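Salicylate 5-hydroxylase, large oxygenase component (PDB 7C8Z) hydroxylates salicylate at ring position 5 to give gentisate, as the iron- and [2Fe-2S]-containing oxygenase component of a multicomponent, NADH-dependent enzyme system. Local coordinates at residues A111-R116 and P131-N136. Residues are numbered along the deposited sequence; the frame is centred on the assembly and turned at random.
Sequences AHRGMR and PYHQWN. With FES (Fe2/s2 (inorganic) cluster), chain I.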
loop_
_atom_site.group_PDB
_atom_site.type_symbol
_atom_site.label_atom_id
_atom_site.label_comp_id
_atom_site.label_asym_id
_atom_site.label_seq_id
_atom_site.Cartn_x
_atom_site.Cartn_y
_atom_site.Cartn_z
ATOM N N ALA A 111 15.563 -18.415 -20.090
ATOM C CA ALA A 111 15.063 -19.576 -20.807
ATOM C C ALA A 111 14.917 -20.805 -19.919
ATOM O O ALA A 111 14.097 -21.678 -20.223
ATOM C CB ALA A 111 15.984 -19.893 -21.987
ATOM N N HIS A 112 15.705 -20.916 -18.848
ATOM C CA HIS A 112 15.576 -22.068 -17.963
ATOM C C HIS A 112 14.232 -22.081 -17.242
ATOM O O HIS A 112 13.349 -22.880 -17.574
ATOM C CB HIS A 112 16.726 -22.088 -16.950
ATOM C CG HIS A 112 16.704 -23.264 -16.019
ATOM N ND1 HIS A 112 17.620 -23.420 -15.001
ATOM C CD2 HIS A 112 15.886 -24.341 -15.953
ATOM C CE1 HIS A 112 17.362 -24.536 -14.342
ATOM N NE2 HIS A 112 16.313 -25.112 -14.899
ATOM N N ARG A 113 14.039 -21.171 -16.288
ATOM C CA ARG A 113 12.790 -21.134 -15.537
ATOM C C ARG A 113 12.196 -19.732 -15.499
ATOM O O ARG A 113 11.559 -19.347 -14.515
ATOM C CB ARG A 113 12.985 -21.679 -14.123
ATOM C CG ARG A 113 13.133 -23.196 -14.063
ATOM C CD ARG A 113 13.119 -23.701 -12.625
ATOM N NE ARG A 113 14.211 -24.635 -12.371
ATOM C CZ ARG A 113 14.719 -24.883 -11.168
ATOM N NH1 ARG A 113 14.235 -24.262 -10.097
ATOM N NH2 ARG A 113 15.715 -25.750 -11.036
ATOM N N GLY A 114 12.393 -18.964 -16.567
ATOM C CA GLY A 114 11.671 -17.726 -16.761
ATOM C C GLY A 114 12.005 -16.609 -15.802
ATOM O O GLY A 114 11.247 -15.640 -15.720
ATOM N N MET A 115 13.122 -16.695 -15.086
ATOM C CA MET A 115 13.463 -15.649 -14.129
ATOM C C MET A 115 13.801 -14.344 -14.843
ATOM O O MET A 115 14.562 -14.326 -15.815
ATOM C CB MET A 115 14.631 -16.084 -13.247
ATOM C CG MET A 115 15.251 -14.936 -12.473
ATOM S SD MET A 115 16.034 -15.467 -10.950
ATOM C CE MET A 115 17.653 -14.730 -11.121
ATOM N N ARG A 116 13.241 -13.246 -14.347
ATOM C CA ARG A 116 13.569 -11.911 -14.841
ATOM C C ARG A 116 14.933 -11.516 -14.281
ATOM O O ARG A 116 15.033 -10.980 -13.177
ATOM C CB ARG A 116 12.476 -10.930 -14.440
ATOM C CG ARG A 116 12.502 -9.641 -15.211
ATOM C CD ARG A 116 11.744 -8.577 -14.474
ATOM N NE ARG A 116 10.343 -8.528 -14.862
ATOM C CZ ARG A 116 9.541 -7.511 -14.572
ATOM N NH1 ARG A 116 10.021 -6.477 -13.892
ATOM N NH2 ARG A 116 8.270 -7.524 -14.963
ATOM N N PRO A 131 21.730 -15.684 -12.562
ATOM C CA PRO A 131 22.493 -16.287 -11.466
ATOM C C PRO A 131 21.772 -17.391 -10.721
ATOM O O PRO A 131 22.400 -18.027 -9.867
ATOM C CB PRO A 131 22.733 -15.092 -10.533
ATOM C CG PRO A 131 21.530 -14.235 -10.727
ATOM C CD PRO A 131 21.130 -14.393 -12.178
ATOM N N TYR A 132 20.491 -17.638 -11.001
ATOM C CA TYR A 132 19.814 -18.757 -10.355
ATOM C C TYR A 132 20.563 -20.058 -10.618
ATOM O O TYR A 132 20.879 -20.807 -9.687
ATOM C CB TYR A 132 18.363 -18.846 -10.832
ATOM C CG TYR A 132 17.440 -19.601 -9.891
ATOM C CD1 TYR A 132 17.934 -20.230 -8.750
ATOM C CD2 TYR A 132 16.076 -19.689 -10.148
ATOM C CE1 TYR A 132 17.092 -20.924 -7.894
ATOM C CE2 TYR A 132 15.228 -20.377 -9.300
ATOM C CZ TYR A 132 15.739 -20.992 -8.173
ATOM O OH TYR A 132 14.894 -21.676 -7.322
ATOM N N HIS A 133 20.874 -20.332 -11.889
ATOM C CA HIS A 133 21.728 -21.458 -12.253
ATOM C C HIS A 133 22.818 -21.026 -13.230
ATOM O O HIS A 133 23.442 -21.873 -13.877
ATOM C CB HIS A 133 20.886 -22.605 -12.813
ATOM C CG HIS A 133 19.767 -23.015 -11.906
ATOM N ND1 HIS A 133 18.616 -22.270 -11.759
ATOM C CD2 HIS A 133 19.632 -24.075 -11.075
ATOM C CE1 HIS A 133 17.815 -22.860 -10.893
ATOM N NE2 HIS A 133 18.408 -23.958 -10.461
ATOM N N GLN A 134 23.043 -19.713 -13.343
ATOM C CA GLN A 134 24.187 -19.136 -14.052
ATOM C C GLN A 134 24.187 -19.493 -15.536
ATOM O O GLN A 134 25.206 -19.896 -16.100
ATOM C CB GLN A 134 25.502 -19.553 -13.393
ATOM C CG GLN A 134 25.601 -19.160 -11.939
ATOM C CD GLN A 134 25.969 -17.703 -11.756
ATOM O OE1 GLN A 134 26.301 -17.010 -12.715
ATOM N NE2 GLN A 134 25.912 -17.228 -10.515
ATOM N N TRP A 135 23.039 -19.311 -16.181
ATOM C CA TRP A 135 22.982 -19.464 -17.632
ATOM C C TRP A 135 23.536 -18.201 -18.275
ATOM O O TRP A 135 23.200 -17.091 -17.856
ATOM C CB TRP A 135 21.555 -19.725 -18.111
ATOM C CG TRP A 135 21.134 -21.165 -18.022
ATOM C CD1 TRP A 135 21.630 -22.108 -17.176
ATOM C CD2 TRP A 135 20.125 -21.821 -18.806
ATOM N NE1 TRP A 135 20.998 -23.312 -17.382
ATOM C CE2 TRP A 135 20.069 -23.164 -18.375
ATOM C CE3 TRP A 135 19.261 -21.403 -19.827
ATOM C CZ2 TRP A 135 19.188 -24.093 -18.929
ATOM C CZ3 TRP A 135 18.386 -22.330 -20.376
ATOM C CH2 TRP A 135 18.357 -23.659 -19.925
ATOM N N ASN A 136 24.399 -18.368 -19.276
ATOM C CA ASN A 136 25.087 -17.253 -19.916
ATOM C C ASN A 136 24.585 -17.073 -21.344
ATOM O O ASN A 136 24.527 -18.041 -22.112
ATOM C CB ASN A 136 26.601 -17.487 -19.906
ATOM C CG ASN A 136 27.390 -16.286 -20.406
ATOM O OD1 ASN A 136 27.289 -15.893 -21.571
ATOM N ND2 ASN A 136 28.185 -15.694 -19.520
HETATM FE FE1 FES I . 17.787 -21.176 -13.855
HETATM FE FE2 FES I . 18.170 -18.505 -15.336
HETATM S S1 FES I . 19.478 -20.190 -14.853
HETATM S S2 FES I . 16.496 -19.472 -14.337
#
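His112 and His133 meet at one iron of a Rieske [2Fe-2S] cluster. Their ND1 atoms, His112 ND1 and His133 ND1, each bind FE1 at 2.5 Å, while Cys110 and Cys130, flanking the two segments, are the expected ligands of the other iron. Histidine suits the place because ND1 can hold the metal while NE2 faces outward. The two imidazoles form an edge-to-face pair with planes at 63°, His112 CE1 lying over the centre of the His133 ring.

Trp135 backs the first ligand. The backbone sets His112 CB over the indole face, a CH-pi contact 3.5 Å from the centroid of the Trp135 six-membered ring; CG, anti to the backbone N (chi1 -178°), then carries the imidazole to FE1 and into an offset stack with that ring. The broad indole also reaches sulfide S1, 3.7 Å from Trp135 CD1, and takes Ala111 CB at its edge.

His133 CE1 stands over the centre of the Tyr132 ring, and the Arg113 guanidinium also turns one face to it. Arginine can do this while its N-H groups meet carboxylates. Met115, near Cys130, puts CE 3.6 Å from Pro131 CD and SD 4.1 Å from Tyr132 CB, oblique to the tyrosine ring.

The outer shell belongs to the second subunit, whose His243, a mononuclear iron ligand, packs on His133, consistent with electron transfer between subunits as in other Rieske oxygenases. Its Glu426 accepts a hydrogen bond from His112 NE2 and a salt bridge from Arg113 NH2. Arg113 NH2 and His133 NE2, both donors, do not bond each other; Asp240 OD2 takes both, by salt bridge and hydrogen bond respectively.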